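Local coordinates for penicillin-binding protein activator LpoB (Escherichia coli, PDB 4Q6Z) that probably activates penicillin-binding protein 1B, with which it interacts, and so regulates peptidoglycan synthesis from the outer membrane, at residues A22-L27 and A96-Y101; T112-L117 and I126-G131. All coordinates share one frame; numbering follows the deposited sequence.

Overall arrangement
Both contacts tie strands of one mixed sheet in the C-terminal domain of LpoB. Contact 1 is a buried parallel pairing of strands 25-35 and 98-106; contact 2 is the partly buried antiparallel hairpin of strands 111-119 and 124-132, the latter being outermost in the chain's sheet. Strands 98-106 and 111-119 are neighbours, and the two contacts meet there: the Tyr-98 ring packs on Ile-126 and Tyr-98 CB on Leu-117. Chemistry follows place. In contact 1 aliphatic groups lie on both sides of the strands, with helices 41-53 and 84-93 against them. Contact 2 has one apolar side against helix 3-15 and a more polar, more exposed side carrying Gln-114, Gln-116, Ser-128 and Lys-130.

Contact 1 (A22-L27 and A96-Y101); sequences AGSVLL and AHYVLY
The aromatic ring of Tyr-98 reaches back to Ser-24, whose small bump meets it obliquely: Ser-24 CB lies 3.4 Å from Tyr-98 CE2. Beside it Leu-26 crosses Tyr-98 obliquely, its CD1 methyl filling the angle between Tyr-98 CB and the ring atom CD2. Tyr-98 CG stands anti to its carbonyl carbon (chi1 -62°), which sends the ring back toward Ser-24. There its OH takes a hydrogen bond from Thr-21 N, while Ser-24 OG bonds to Thr-21 O. The strands are parallel neighbours: a beta-alpha-beta crossover leads from strand 59-60 through helices 63-73 and 84-93 into strand 98-106, passing strand 25-35. Val-25 O receives both His-97 N (3.0 Å) and Tyr-98 N (3.3 Å); Leu-27 N then bonds to Tyr-98 O and Leu-100 N to Leu-27 O. A leucine in place of Tyr-98 lacks the hydroxyl and the ring's far end, and would probably leave Thr-21 N without that partner and a gap beside Ser-24. On the other sheet face Leu-27 CB sits against the low Ala-96 CB (4.0 Å) and Val-99 CG2, and Ile-90 and Ala-91 of helix 84-93 cover this patch.

Contact 2 (T112-L117 and I126-G131); sequences TLQMQL and IWSGKG
Met-115 and Trp-127 meet diagonally across the hairpin, on the face they share with Leu-113 and Leu-117. Trp-127 CG is anti to the backbone N (chi1 176°), and the indole swings along its own strand until one face lies against the backbone at Gly-129, whose N lies 3.4 Å above the ring plane, offset toward the rim. Having no side chain, Gly-129 leaves that place to the ring. Met-115 CB approaches the six-membered ring obliquely, 3.6 Å from Trp-127 CZ3, and the thioether runs on away from segment 126-131, so that Met-115 SD stands at the ring edge, 5.5 Å from the six-membered-ring centroid, in a Met-aromatic contact. Leu-117 CB comes to the indole edge near its plane. On the opposite face the stems of Gln-114 and Lys-130 lie side by side, pointing the same way, with their CG atoms 3.8 Å apart; farther along, Gln-116 CG rests on Ser-128 CB at 4.0 Å. Paired backbone bonds join Leu-113 to Gly-131 and Met-115 to Gly-129. Next to them comes a classic beta bulge, where Ile-126 and Trp-127 both face Leu-117: Leu-117 N bonds to Trp-127 O and Ile-126 N to Leu-117 O, each at 2.9 Å. Met-7, Met-10 and Met-14 of helix 3-15 cover Leu-113, Met-115 and Trp-127, while strand 98-106 borders the other edge of strand 111-119.

Contact 1 (A22-L27 and A96-Y101)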
loop_
_atom_site.group_PDB
_atom_site.type_symbol
_atom_site.label_atom_id
_atom_site.label_comp_id
_atom_site.label_asym_id
_atom_site.label_seq_id
_atom_site.Cartn_x
_atom_site.Cartn_y
_atom_site.Cartn_z
ATOM N N ALA A 22 1.599 -15.190 3.380
ATOM C CA ALA A 22 2.548 -14.821 2.340
ATOM C C ALA A 22 2.121 -15.389 0.994
ATOM O O ALA A 22 1.282 -16.287 0.902
ATOM C CB ALA A 22 3.941 -15.310 2.697
ATOM N N GLY A 23 2.718 -14.841 -0.057
ATOM C CA GLY A 23 2.345 -15.180 -1.430
ATOM C C GLY A 23 0.958 -14.714 -1.833
ATOM O O GLY A 23 0.481 -15.064 -2.908
ATOM N N SER A 24 0.334 -13.901 -0.991
ATOM C CA SER A 24 -0.951 -13.314 -1.313
ATOM C C SER A 24 -0.825 -12.256 -2.388
ATOM O O SER A 24 0.209 -11.616 -2.562
ATOM C CB SER A 24 -1.608 -12.682 -0.092
ATOM O OG SER A 24 -1.909 -13.666 0.858
ATOM N N VAL A 25 -1.910 -12.085 -3.122
ATOM C CA VAL A 25 -1.967 -11.055 -4.125
ATOM C C VAL A 25 -2.356 -9.820 -3.401
ATOM O O VAL A 25 -3.252 -9.840 -2.589
ATOM C CB VAL A 25 -3.006 -11.356 -5.195
ATOM C CG1 VAL A 25 -3.075 -10.207 -6.189
ATOM C CG2 VAL A 25 -2.672 -12.681 -5.883
ATOM N N LEU A 26 -1.692 -8.737 -3.743
ATOM C CA LEU A 26 -1.703 -7.532 -2.956
ATOM C C LEU A 26 -2.008 -6.358 -3.884
ATOM O O LEU A 26 -1.215 -6.037 -4.774
ATOM C CB LEU A 26 -0.316 -7.386 -2.356
ATOM C CG LEU A 26 -0.195 -6.535 -1.122
ATOM C CD1 LEU A 26 -0.719 -7.349 0.031
ATOM C CD2 LEU A 26 1.260 -6.151 -0.908
ATOM N N LEU A 27 -3.152 -5.722 -3.688
ATOM C CA LEU A 27 -3.416 -4.419 -4.318
ATOM C C LEU A 27 -2.710 -3.305 -3.492
ATOM O O LEU A 27 -3.092 -2.999 -2.351
ATOM C CB LEU A 27 -4.928 -4.186 -4.509
ATOM C CG LEU A 27 -5.428 -2.840 -5.095
ATOM C CD1 LEU A 27 -4.791 -2.561 -6.432
ATOM C CD2 LEU A 27 -6.935 -2.766 -5.247
ATOM N N ALA A 96 -7.573 -9.742 -5.854
ATOM C CA ALA A 96 -6.633 -9.364 -4.795
ATOM C C ALA A 96 -7.153 -9.755 -3.426
ATOM O O ALA A 96 -8.342 -9.769 -3.177
ATOM C CB ALA A 96 -6.312 -7.891 -4.835
ATOM N N HIS A 97 -6.226 -10.084 -2.551
ATOM C CA HIS A 97 -6.560 -10.646 -1.253
ATOM C C HIS A 97 -6.439 -9.595 -0.189
ATOM O O HIS A 97 -7.284 -9.482 0.696
ATOM C CB HIS A 97 -5.624 -11.802 -0.887
ATOM C CG HIS A 97 -6.064 -12.568 0.323
ATOM N ND1 HIS A 97 -7.354 -13.038 0.485
ATOM C CD2 HIS A 97 -5.393 -12.914 1.446
ATOM C CE1 HIS A 97 -7.450 -13.660 1.647
ATOM N NE2 HIS A 97 -6.271 -13.607 2.247
ATOM N N TYR A 98 -5.370 -8.828 -0.284
ATOM C CA TYR A 98 -5.182 -7.715 0.586
ATOM C C TYR A 98 -5.156 -6.473 -0.248
ATOM O O TYR A 98 -4.848 -6.526 -1.420
ATOM C CB TYR A 98 -3.855 -7.842 1.288
ATOM C CG TYR A 98 -3.706 -9.046 2.161
ATOM C CD1 TYR A 98 -4.513 -9.221 3.249
ATOM C CD2 TYR A 98 -2.713 -9.984 1.922
ATOM C CE1 TYR A 98 -4.365 -10.312 4.073
ATOM C CE2 TYR A 98 -2.555 -11.079 2.750
ATOM C CZ TYR A 98 -3.392 -11.235 3.826
ATOM O OH TYR A 98 -3.266 -12.321 4.643
ATOM N N VAL A 99 -5.456 -5.360 0.393
ATOM C CA VAL A 99 -5.095 -4.044 -0.097
ATOM C C VAL A 99 -4.138 -3.461 0.917
ATOM O O VAL A 99 -4.382 -3.538 2.127
ATOM C CB VAL A 99 -6.328 -3.121 -0.205
ATOM C CG1 VAL A 99 -5.911 -1.751 -0.695
ATOM C CG2 VAL A 99 -7.391 -3.712 -1.125
ATOM N N LEU A 100 -3.051 -2.874 0.440
ATOM C CA LEU A 100 -2.084 -2.255 1.358
ATOM C C LEU A 100 -2.136 -0.748 1.301
ATOM O O LEU A 100 -1.804 -0.154 0.287
ATOM C CB LEU A 100 -0.680 -2.715 1.061
ATOM C CG LEU A 100 0.326 -2.107 2.034
ATOM C CD1 LEU A 100 0.157 -2.705 3.430
ATOM C CD2 LEU A 100 1.732 -2.337 1.507
ATOM N N TYR A 101 -2.572 -0.133 2.401
ATOM C CA TYR A 101 -2.482 1.316 2.558
ATOM C C TYR A 101 -1.211 1.737 3.187
ATOM O O TYR A 101 -0.612 0.990 3.927
ATOM C CB TYR A 101 -3.610 1.820 3.396
ATOM C CG TYR A 101 -4.916 1.564 2.707
ATOM C CD1 TYR A 101 -5.352 2.418 1.707
ATOM C CD2 TYR A 101 -5.698 0.467 3.036
ATOM C CE1 TYR A 101 -6.559 2.221 1.068
ATOM C CE2 TYR A 101 -6.909 0.255 2.413
ATOM C CZ TYR A 101 -7.343 1.137 1.427
ATOM O OH TYR A 101 -8.558 0.951 0.786
#

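Contact 2 (T112-L117 and I126-G131)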
loop_
_atom_site.group_PDB
_atom_site.type_symbol
_atom_site.label_atom_id
_atom_site.label_comp_id
_atom_site.label_asym_id
_atom_site.label_seq_id
_atom_site.Cartn_x
_atom_site.Cartn_y
_atom_site.Cartn_z
ATOM N N THR A 112 6.416 10.183 9.923
ATOM C CA THR A 112 6.194 8.767 10.197
ATOM C C THR A 112 5.457 8.081 9.036
ATOM O O THR A 112 4.434 8.570 8.540
ATOM C CB THR A 112 5.504 8.566 11.557
ATOM O OG1 THR A 112 4.356 9.410 11.641
ATOM C CG2 THR A 112 6.500 8.898 12.705
ATOM N N LEU A 113 6.003 6.951 8.600
ATOM C CA LEU A 113 5.324 6.072 7.643
ATOM C C LEU A 113 4.378 5.090 8.335
ATOM O O LEU A 113 4.769 4.360 9.230
ATOM C CB LEU A 113 6.369 5.306 6.875
ATOM C CG LEU A 113 5.926 4.216 5.909
ATOM C CD1 LEU A 113 4.917 4.725 4.887
ATOM C CD2 LEU A 113 7.166 3.691 5.211
ATOM N N GLN A 114 3.129 5.091 7.921
ATOM C CA GLN A 114 2.124 4.255 8.532
ATOM C C GLN A 114 1.553 3.319 7.453
ATOM O O GLN A 114 1.078 3.782 6.418
ATOM C CB GLN A 114 1.036 5.160 9.125
ATOM C CG GLN A 114 0.531 4.735 10.499
ATOM C CD GLN A 114 -0.516 3.625 10.418
ATOM O OE1 GLN A 114 -0.375 2.523 10.993
ATOM N NE2 GLN A 114 -1.586 3.920 9.699
ATOM N N MET A 115 1.589 2.013 7.686
ATOM C CA MET A 115 0.962 1.072 6.755
ATOM C C MET A 115 -0.184 0.355 7.416
ATOM O O MET A 115 -0.095 0.030 8.593
ATOM C CB MET A 115 1.955 0.037 6.292
ATOM C CG MET A 115 3.031 0.557 5.369
ATOM S SD MET A 115 4.166 -0.808 4.988
ATOM C CE MET A 115 5.664 0.142 4.703
ATOM N N GLN A 116 -1.244 0.093 6.652
ATOM C CA GLN A 116 -2.295 -0.834 7.075
ATOM C C GLN A 116 -2.621 -1.843 6.013
ATOM O O GLN A 116 -2.923 -1.501 4.882
ATOM C CB GLN A 116 -3.584 -0.113 7.379
ATOM C CG GLN A 116 -3.479 0.928 8.456
ATOM C CD GLN A 116 -4.184 2.175 8.005
ATOM O OE1 GLN A 116 -5.350 2.386 8.333
ATOM N NE2 GLN A 116 -3.492 2.994 7.203
ATOM N N LEU A 117 -2.598 -3.095 6.405
ATOM C CA LEU A 117 -2.945 -4.170 5.503
ATOM C C LEU A 117 -4.391 -4.560 5.744
ATOM O O LEU A 117 -4.713 -5.167 6.763
ATOM C CB LEU A 117 -2.014 -5.363 5.746
ATOM C CG LEU A 117 -2.172 -6.544 4.802
ATOM C CD1 LEU A 117 -1.648 -6.213 3.425
ATOM C CD2 LEU A 117 -1.429 -7.736 5.384
ATOM N N ILE A 126 -5.997 -6.091 9.217
ATOM C CA ILE A 126 -5.399 -7.191 9.992
ATOM C C ILE A 126 -3.915 -7.007 10.334
ATOM O O ILE A 126 -3.284 -7.886 10.920
ATOM C CB ILE A 126 -5.552 -8.533 9.264
ATOM C CG1 ILE A 126 -4.835 -8.488 7.924
ATOM C CG2 ILE A 126 -7.018 -8.875 9.062
ATOM C CD1 ILE A 126 -4.628 -9.878 7.386
ATOM N N TRP A 127 -3.354 -5.878 9.949
ATOM C CA TRP A 127 -2.024 -5.517 10.421
ATOM C C TRP A 127 -1.862 -4.038 10.240
ATOM O O TRP A 127 -2.433 -3.457 9.320
ATOM C CB TRP A 127 -0.914 -6.250 9.662
ATOM C CG TRP A 127 0.460 -5.815 10.069
ATOM C CD1 TRP A 127 1.165 -6.256 11.134
ATOM C CD2 TRP A 127 1.282 -4.838 9.424
ATOM N NE1 TRP A 127 2.385 -5.625 11.208
ATOM C CE2 TRP A 127 2.483 -4.746 10.168
ATOM C CE3 TRP A 127 1.126 -4.036 8.292
ATOM C CZ2 TRP A 127 3.521 -3.877 9.822
ATOM C CZ3 TRP A 127 2.154 -3.173 7.943
ATOM C CH2 TRP A 127 3.339 -3.099 8.707
ATOM N N SER A 128 -1.088 -3.434 11.132
ATOM C CA SER A 128 -0.633 -2.077 10.931
ATOM C C SER A 128 0.761 -1.906 11.547
ATOM O O SER A 128 1.126 -2.580 12.494
ATOM C CB SER A 128 -1.681 -1.087 11.456
ATOM O OG SER A 128 -1.529 -0.904 12.846
ATOM N N GLY A 129 1.569 -1.061 10.937
ATOM C CA GLY A 129 2.866 -0.704 11.503
ATOM C C GLY A 129 3.062 0.778 11.372
ATOM O O GLY A 129 2.389 1.428 10.581
ATOM N N LYS A 130 3.961 1.319 12.168
ATOM C CA LYS A 130 4.376 2.702 12.027
ATOM C C LYS A 130 5.864 2.707 12.025
ATOM O O LYS A 130 6.470 1.967 12.781
ATOM C CB LYS A 130 3.898 3.526 13.206
ATOM C CG LYS A 130 2.404 3.375 13.481
ATOM C CD LYS A 130 2.169 2.381 14.618
ATOM C CE LYS A 130 0.759 1.804 14.621
ATOM N NZ LYS A 130 0.617 0.709 15.622
ATOM N N GLY A 131 6.456 3.560 11.211
ATOM C CA GLY A 131 7.910 3.617 11.111
ATOM C C GLY A 131 8.355 5.043 11.004
ATOM O O GLY A 131 7.680 5.864 10.382
#